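Local coordinates for SnoaL-like domain-containing protein (Silicibacter pomeroyi, PDB 3FLJ) that is of unknown function but adopts the cystatin-like fold of the SnoaL-like family and may, as relatives do, hold a small molecule in its cone-shaped interior, at residues M50-Y55 against F120-R125; Q73-F78 against C96-L101; R79-M84 against A91-C96. All blocks are in the same frame, centred on the assembly; numbering follows the deposited sequence.

Overall arrangement
From the N terminus, the chain runs through helices 22-31 and 36-40 into strand 47-50, whose end opens contact 1; that contact closes only when strand 117-125 returns beside it, some 65 residues later. Within this long loop, contact 2 brings the end of helix 61-74 and strand 75-76 against the far end of strand 89-98. Contact 3, the hairpin of strands 78-86 and 89-98, lies within contact 2 in turn and shares C96 with it, so the three nest without crossing. All three belong to one curved mixed sheet. Aromatic and selenomethionine side chains join them: F75 and F94 pack against M124, and F78 lies against F94.

Contact 1: M50-Y55 against F120-R125; sequences MPPTYY and FEVVMR
Two backbone hydrogen bonds tie M50 to strand 117-125: M50 N donates to F120 O at 2.9 Å, within the carbonyl plane, and V122 N donates to M50 O at 2.9 Å in a nearly straight bond (169°). M50 thus bridges E121 in parallel fashion, and E121 CA adds a C-H contact to M50 O. After this bridge the chain leaves the sheet at P51 and P52, which lack the N-H that could carry the ladder on.

The strand belongs to the curved sheet of the cystatin-like fold, and M124, the partner of P52, also packs on V130 and L133 of helix 127-143. The apolar contacts lie on that face. The P52 ring runs alongside V122, its CD 3.9 Å from V122 CB, while its CG meets M124 SE at 3.8 Å. V122 holds CG1 anti to its backbone N (chi1 -180°), which brings this methyl to both CD and CG of the proline.

On the opposite face M50 and E121 lie together, M50 CB 3.9 Å from E121 CG. The selenomethionine end is less certain, since it takes two conformers; in one of them a bend at chi3 (-75°) folds CE back to 3.9 Å from E121 CB. The carboxylate beyond is taken up by the second subunit, where E121 forms salt bridges with R125 and R81 of that chain.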
# COMPACT_ATOMS: atom_id res chain seq x y z
N MSE A 50 -12.35 0.20 1.41
CA MSE A 50 -11.89 -0.63 0.29
C MSE A 50 -10.78 -1.57 0.80
O MSE A 50 -9.65 -1.12 1.03
CB MSE A 50 -11.40 0.29 -0.82
CG MSE A 50 -12.54 0.98 -1.57
SE MSE A 50 -11.99 2.66 -2.32
CE MSE A 50 -11.96 3.73 -0.65
N PRO A 51 -11.09 -2.88 0.96
CA PRO A 51 -10.10 -3.80 1.54
C PRO A 51 -8.98 -4.21 0.58
O PRO A 51 -9.12 -4.03 -0.61
CB PRO A 51 -10.96 -5.01 1.91
CG PRO A 51 -11.96 -5.07 0.83
CD PRO A 51 -12.32 -3.63 0.60
N PRO A 52 -7.88 -4.81 1.10
CA PRO A 52 -6.81 -5.26 0.19
C PRO A 52 -7.13 -6.57 -0.56
O PRO A 52 -6.45 -6.90 -1.54
CB PRO A 52 -5.64 -5.47 1.14
CG PRO A 52 -6.27 -5.92 2.40
CD PRO A 52 -7.61 -5.23 2.49
N THR A 53 -8.17 -7.28 -0.11
CA THR A 53 -8.58 -8.57 -0.62
C THR A 53 -9.39 -8.44 -1.92
O THR A 53 -8.85 -8.70 -2.99
CB THR A 53 -9.38 -9.32 0.46
OG1 THR A 53 -10.44 -8.46 0.91
CG2 THR A 53 -8.47 -9.64 1.66
N TYR A 54 -10.63 -7.96 -1.84
CA TYR A 54 -11.53 -7.84 -3.00
C TYR A 54 -11.56 -6.41 -3.54
O TYR A 54 -11.40 -5.48 -2.76
CB TYR A 54 -12.96 -8.22 -2.61
CG TYR A 54 -13.11 -9.63 -2.08
CD1 TYR A 54 -12.86 -10.74 -2.91
CD2 TYR A 54 -13.54 -9.87 -0.76
CE1 TYR A 54 -13.02 -12.08 -2.43
CE2 TYR A 54 -13.70 -11.19 -0.27
CZ TYR A 54 -13.44 -12.28 -1.11
OH TYR A 54 -13.60 -13.57 -0.63
N TYR A 55 -11.82 -6.24 -4.84
CA TYR A 55 -11.98 -4.91 -5.48
C TYR A 55 -13.46 -4.49 -5.33
O TYR A 55 -14.22 -4.39 -6.30
CB TYR A 55 -11.54 -4.93 -6.95
CG TYR A 55 -11.26 -3.57 -7.54
CD1 TYR A 55 -10.18 -2.81 -7.07
CD2 TYR A 55 -12.01 -3.05 -8.61
CE1 TYR A 55 -9.87 -1.54 -7.62
CE2 TYR A 55 -11.70 -1.77 -9.18
CZ TYR A 55 -10.64 -1.03 -8.66
OH TYR A 55 -10.28 0.20 -9.16
N PHE A 120 -11.24 5.09 3.17
CA PHE A 120 -10.27 4.25 3.90
C PHE A 120 -9.99 3.08 2.94
O PHE A 120 -10.82 2.18 2.79
CB PHE A 120 -10.94 3.80 5.21
CG PHE A 120 -10.01 3.20 6.26
CD1 PHE A 120 -8.91 2.37 5.94
CD2 PHE A 120 -10.30 3.40 7.62
CE1 PHE A 120 -8.10 1.82 6.95
CE2 PHE A 120 -9.49 2.85 8.64
CZ PHE A 120 -8.39 2.06 8.29
N GLU A 121 -8.84 3.13 2.26
CA GLU A 121 -8.43 2.13 1.27
C GLU A 121 -7.15 1.44 1.75
O GLU A 121 -6.18 2.13 2.08
CB GLU A 121 -8.22 2.84 -0.06
CG GLU A 121 -7.89 1.91 -1.23
CD GLU A 121 -8.06 2.60 -2.57
OE1 GLU A 121 -7.94 3.84 -2.64
OE2 GLU A 121 -8.32 1.91 -3.56
N VAL A 122 -7.16 0.10 1.78
CA VAL A 122 -6.03 -0.68 2.31
C VAL A 122 -5.30 -1.42 1.19
O VAL A 122 -5.92 -2.16 0.42
CB VAL A 122 -6.48 -1.66 3.41
CG1 VAL A 122 -5.26 -2.48 3.97
CG2 VAL A 122 -7.18 -0.92 4.54
N VAL A 123 -3.98 -1.22 1.12
CA VAL A 123 -3.07 -1.91 0.18
C VAL A 123 -2.07 -2.70 1.05
O VAL A 123 -1.72 -2.25 2.14
CB VAL A 123 -2.36 -0.94 -0.82
CG1 VAL A 123 -3.37 -0.37 -1.82
CG2 VAL A 123 -1.66 0.21 -0.11
N MSE A 124 -1.66 -3.89 0.58
CA MSE A 124 -0.77 -4.78 1.34
C MSE A 124 0.19 -5.59 0.50
O MSE A 124 0.07 -5.66 -0.73
CB MSE A 124 -1.61 -5.78 2.16
CG MSE A 124 -2.09 -5.31 3.48
SE MSE A 124 -3.08 -6.78 4.34
CE MSE A 124 -1.82 -8.13 4.58
N ARG A 125 1.15 -6.20 1.21
CA ARG A 125 2.10 -7.19 0.70
C ARG A 125 2.40 -8.20 1.83
O ARG A 125 2.23 -7.84 3.00
CB ARG A 125 3.40 -6.53 0.23
CG ARG A 125 4.23 -5.86 1.33
CD ARG A 125 5.47 -5.15 0.80
NE ARG A 125 6.38 -6.10 0.16
CZ ARG A 125 7.34 -6.81 0.76
NH1 ARG A 125 7.72 -6.61 2.03
NH2 ARG A 125 8.05 -7.68 0.04

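Contact 2: Q73-F78 against C96-L101; sequences QVFSEF and CKVGEL
S76 OG is bridged to both G99 N and G99 O by two waters, each 2.7 Å from OG. One water donates to S76 OG and to G99 O; the other accepts from S76 OG and G99 N and donates to V74 O and, at longer range, to K97 O, so the serine is linked through solvent to the turn beyond K97. Its backbone is bonded directly: K97 N reaches S76 O at 2.8 Å, and S76 N reaches K97 O at 3.0 Å, an antiparallel hydrogen-bonded pair.

This short pairing joins strand 75-76, directly after helix 61-74, to strand 89-98 just before a type II' turn from V98 to L101, with G99 at positive phi, leads into strand 101-111 of the cystatin-like sheet. C96 SG sits over the face of the F75 ring, 3.6 Å from the ring centroid and 14° off its normal. The thiol is put there by a chi1 of 62°, between backbone N and carbonyl carbon. V98 CG2 comes to the edge of the same ring, 3.7 Å from F75 CD1, and V98 CG1 touches V74 CG1. F78 CD2 meets C96 CB. The E77 and K97 chains run side by side, E77 OE1 3.4 Å from K97 CD, without their charged ends meeting.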
# COMPACT_ATOMS: atom_id res chain seq x y z
N GLN A 73 -8.89 -8.04 14.69
CA GLN A 73 -8.90 -9.36 15.33
C GLN A 73 -8.00 -10.37 14.60
O GLN A 73 -7.29 -11.14 15.27
CB GLN A 73 -10.33 -9.92 15.40
CG GLN A 73 -11.26 -9.19 16.37
CD GLN A 73 -11.34 -9.82 17.75
OE1 GLN A 73 -10.45 -10.55 18.20
NE2 GLN A 73 -12.44 -9.54 18.44
N VAL A 74 -8.06 -10.39 13.26
CA VAL A 74 -7.24 -11.28 12.43
C VAL A 74 -5.75 -10.97 12.60
O VAL A 74 -4.95 -11.90 12.83
CB VAL A 74 -7.63 -11.23 10.92
CG1 VAL A 74 -6.67 -12.06 10.05
CG2 VAL A 74 -9.06 -11.73 10.72
N PHE A 75 -5.39 -9.69 12.53
CA PHE A 75 -3.99 -9.28 12.67
C PHE A 75 -3.42 -9.48 14.08
O PHE A 75 -4.14 -9.36 15.07
CB PHE A 75 -3.75 -7.79 12.29
CG PHE A 75 -4.01 -7.44 10.84
CD1 PHE A 75 -3.80 -8.34 9.77
CD2 PHE A 75 -4.33 -6.10 10.53
CE1 PHE A 75 -4.01 -7.93 8.43
CE2 PHE A 75 -4.52 -5.69 9.19
CZ PHE A 75 -4.36 -6.59 8.15
N SER A 76 -2.14 -9.81 14.14
CA SER A 76 -1.37 -9.92 15.38
C SER A 76 -0.06 -9.15 15.18
O SER A 76 0.35 -8.89 14.04
CB SER A 76 -1.09 -11.38 15.73
OG SER A 76 -0.48 -12.06 14.66
N GLU A 77 0.57 -8.78 16.30
CA GLU A 77 1.82 -8.02 16.32
C GLU A 77 1.71 -6.73 15.47
O GLU A 77 2.62 -6.37 14.74
CB GLU A 77 3.00 -8.90 15.84
CG GLU A 77 3.16 -10.23 16.62
CD GLU A 77 4.43 -11.03 16.25
OE1 GLU A 77 5.31 -10.54 15.50
OE2 GLU A 77 4.55 -12.19 16.74
N PHE A 78 0.55 -6.06 15.55
CA PHE A 78 0.27 -4.91 14.72
C PHE A 78 0.94 -3.66 15.27
O PHE A 78 0.89 -3.40 16.48
CB PHE A 78 -1.25 -4.67 14.60
CG PHE A 78 -1.62 -3.59 13.62
CD1 PHE A 78 -1.59 -2.23 13.99
CD2 PHE A 78 -1.99 -3.91 12.31
CE1 PHE A 78 -1.91 -1.21 13.07
CE2 PHE A 78 -2.33 -2.91 11.38
CZ PHE A 78 -2.28 -1.56 11.77
N CYS A 96 2.45 -6.22 10.44
CA CYS A 96 1.72 -7.16 11.30
C CYS A 96 1.93 -8.59 10.79
O CYS A 96 2.79 -8.82 9.91
CB CYS A 96 0.21 -6.80 11.32
SG CYS A 96 -0.56 -6.89 9.72
N LYS A 97 1.24 -9.53 11.42
CA LYS A 97 1.20 -10.92 10.97
C LYS A 97 -0.25 -11.39 10.84
O LYS A 97 -1.16 -10.85 11.49
CB LYS A 97 1.98 -11.85 11.90
CG LYS A 97 3.41 -11.42 12.17
CD LYS A 97 4.25 -12.44 12.93
CE LYS A 97 4.65 -13.62 12.05
NZ LYS A 97 5.68 -14.51 12.68
N VAL A 98 -0.46 -12.35 9.93
CA VAL A 98 -1.72 -13.09 9.77
C VAL A 98 -1.26 -14.52 10.07
O VAL A 98 -0.64 -15.17 9.21
CB VAL A 98 -2.34 -12.93 8.37
CG1 VAL A 98 -3.60 -13.78 8.25
CG2 VAL A 98 -2.66 -11.47 8.10
N GLY A 99 -1.50 -14.96 11.31
CA GLY A 99 -1.01 -16.24 11.81
C GLY A 99 0.51 -16.14 11.90
O GLY A 99 1.03 -15.21 12.53
N GLU A 100 1.20 -17.07 11.24
CA GLU A 100 2.67 -17.07 11.16
C GLU A 100 3.24 -16.27 9.97
O GLU A 100 4.46 -16.10 9.89
CB GLU A 100 3.21 -18.52 11.12
CG GLU A 100 2.82 -19.38 12.35
CD GLU A 100 3.31 -18.80 13.70
OE1 GLU A 100 4.38 -18.14 13.75
OE2 GLU A 100 2.61 -19.01 14.72
N LEU A 101 2.38 -15.74 9.09
CA LEU A 101 2.80 -15.03 7.88
C LEU A 101 2.93 -13.54 8.14
O LEU A 101 2.01 -12.93 8.68
CB LEU A 101 1.78 -15.24 6.76
CG LEU A 101 1.54 -16.66 6.24
CD1 LEU A 101 0.40 -16.64 5.25
CD2 LEU A 101 2.80 -17.25 5.60
O HOH W 1 -2.56 -13.16 13.35
O HOH W 2 1.03 -14.29 15.09

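Contact 3: R79-M84 against A91-C96; sequences RYRRIM and ALEFQC
R81 and R82 both stand opposite E93, a classic beta bulge in the antiparallel hairpin 78-86/89-98, and both side chains reach its carboxylate. R82 comes side-on, NE and NH2 both bonding E93 OE1 at 2.9 Å; NH2 lies on the syn lone pair of E93 OE1, NE on the same syn side but tilted out of the carboxylate plane, and the oxygen lies in the guanidinium plane. R81 takes the other oxygen: its NE meets the anti lone pair of E93 OE2 at 3.0 Å, with a weak bond from NH2 alongside. Both guanidinium planes stand steeply to the carboxylate. An alanine in place of E93 is likely to leave the two neighbouring arginines without the counter-charge they share, dependent on their other partners.

The carboxylate is carried out between them by an extended glutamate chain, CG anti to the backbone N (chi1 176°). M84 SE covers one face of the R82 guanidinium, while R81 NH1 also bonds Q95 OE1, approaching from above the amide plane. The Q95 amide in turn stacks on the R79 guanidinium, planes 27° apart. The second subunit supplies further partners, its E121 for R81 and its D89 for R82.

At the backbone the bulge shows in E93 O, which accepts a hydrogen bond from R81 N at 2.7 Å and a weak one from R82 N; regular pairing resumes on either side at R79 with Q95 and M84 with A91. On the opposite face Y80, its hydroxyl bonded to D107, crosses L92. I83 CD1 packs 3.8 Å from L92 CG, and L92 CD2 stands over the rim of the Y80 ring, 4.2 Å from its centroid, in a CH-pi contact.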
# COMPACT_ATOMS: atom_id res chain seq x y z
N ARG A 79 1.55 -2.89 14.37
CA ARG A 79 2.07 -1.56 14.71
C ARG A 79 2.26 -0.73 13.46
O ARG A 79 2.63 -1.26 12.40
CB ARG A 79 3.37 -1.58 15.55
CG ARG A 79 4.69 -1.95 14.86
CD ARG A 79 4.72 -3.39 14.44
NE ARG A 79 6.02 -3.75 13.87
CZ ARG A 79 6.44 -5.00 13.62
NH1 ARG A 79 5.66 -6.06 13.84
NH2 ARG A 79 7.66 -5.19 13.11
N TYR A 80 2.00 0.57 13.59
CA TYR A 80 2.30 1.51 12.52
C TYR A 80 3.80 1.77 12.54
O TYR A 80 4.43 1.67 13.60
CB TYR A 80 1.49 2.81 12.66
CG TYR A 80 0.03 2.60 12.32
CD1 TYR A 80 -0.37 2.47 10.99
CD2 TYR A 80 -0.95 2.55 13.33
CE1 TYR A 80 -1.72 2.27 10.65
CE2 TYR A 80 -2.33 2.37 12.99
CZ TYR A 80 -2.69 2.23 11.64
OH TYR A 80 -4.00 2.05 11.30
N ARG A 81 4.37 2.00 11.35
CA ARG A 81 5.80 2.31 11.16
C ARG A 81 5.98 3.77 10.82
O ARG A 81 6.75 4.46 11.47
CB ARG A 81 6.40 1.42 10.08
CG ARG A 81 6.27 -0.06 10.44
CD ARG A 81 7.22 -0.95 9.69
NE ARG A 81 7.11 -0.86 8.23
CZ ARG A 81 7.69 -1.71 7.37
NH1 ARG A 81 8.40 -2.76 7.77
NH2 ARG A 81 7.56 -1.51 6.07
N ARG A 82 5.26 4.23 9.79
CA ARG A 82 5.31 5.63 9.33
C ARG A 82 3.93 6.23 9.11
O ARG A 82 3.05 5.56 8.58
CB ARG A 82 6.16 5.75 8.07
CG ARG A 82 7.64 5.48 8.31
CD ARG A 82 8.45 5.81 7.08
NE ARG A 82 8.18 4.92 5.94
CZ ARG A 82 8.66 5.07 4.70
NH1 ARG A 82 9.49 6.05 4.39
NH2 ARG A 82 8.35 4.20 3.74
N ILE A 83 3.76 7.48 9.55
CA ILE A 83 2.52 8.26 9.40
C ILE A 83 2.92 9.39 8.45
O ILE A 83 3.66 10.27 8.85
CB ILE A 83 2.00 8.84 10.76
CG1 ILE A 83 1.92 7.77 11.87
CG2 ILE A 83 0.64 9.54 10.58
CD1 ILE A 83 1.07 6.57 11.53
N MSE A 84 2.45 9.35 7.20
CA MSE A 84 2.85 10.32 6.16
C MSE A 84 1.64 11.04 5.60
O MSE A 84 0.61 10.42 5.35
CB MSE A 84 3.60 9.59 5.05
CG MSE A 84 4.95 9.06 5.51
SE MSE A 84 5.76 7.80 4.31
CE MSE A 84 4.58 6.37 4.58
N ALA A 91 -1.27 8.57 4.59
CA ALA A 91 -0.85 7.18 4.30
C ALA A 91 -0.19 6.67 5.58
O ALA A 91 0.86 7.20 5.98
CB ALA A 91 0.12 7.16 3.13
N LEU A 92 -0.84 5.73 6.27
CA LEU A 92 -0.33 5.14 7.51
C LEU A 92 0.21 3.74 7.20
O LEU A 92 -0.56 2.79 6.99
CB LEU A 92 -1.39 5.08 8.61
CG LEU A 92 -1.96 6.38 9.18
CD1 LEU A 92 -2.90 7.04 8.20
CD2 LEU A 92 -2.66 6.14 10.55
N GLU A 93 1.53 3.63 7.18
CA GLU A 93 2.24 2.39 6.91
C GLU A 93 2.29 1.54 8.17
O GLU A 93 2.67 2.05 9.22
CB GLU A 93 3.65 2.70 6.42
CG GLU A 93 4.58 1.53 6.16
CD GLU A 93 5.98 2.03 5.89
OE1 GLU A 93 6.12 3.05 5.21
OE2 GLU A 93 6.94 1.44 6.38
N PHE A 94 1.95 0.25 8.05
CA PHE A 94 1.99 -0.70 9.17
C PHE A 94 2.64 -2.03 8.82
O PHE A 94 2.80 -2.35 7.64
CB PHE A 94 0.57 -0.94 9.71
CG PHE A 94 -0.39 -1.59 8.72
CD1 PHE A 94 -0.46 -2.99 8.61
CD2 PHE A 94 -1.23 -0.81 7.93
CE1 PHE A 94 -1.36 -3.60 7.70
CE2 PHE A 94 -2.15 -1.41 7.03
CZ PHE A 94 -2.21 -2.81 6.91
N GLN A 95 3.02 -2.76 9.87
CA GLN A 95 3.51 -4.13 9.79
C GLN A 95 2.71 -4.97 10.80
O GLN A 95 2.33 -4.47 11.87
CB GLN A 95 5.01 -4.20 10.07
CG GLN A 95 5.62 -5.58 9.76
CD GLN A 95 7.13 -5.63 9.90
OE1 GLN A 95 7.81 -4.61 10.00
NE2 GLN A 95 7.68 -6.85 9.90
N CYS A 96 2.45 -6.22 10.44
CA CYS A 96 1.72 -7.16 11.30
C CYS A 96 1.93 -8.59 10.79
O CYS A 96 2.79 -8.82 9.91
CB CYS A 96 0.21 -6.80 11.32
SG CYS A 96 -0.56 -6.89 9.72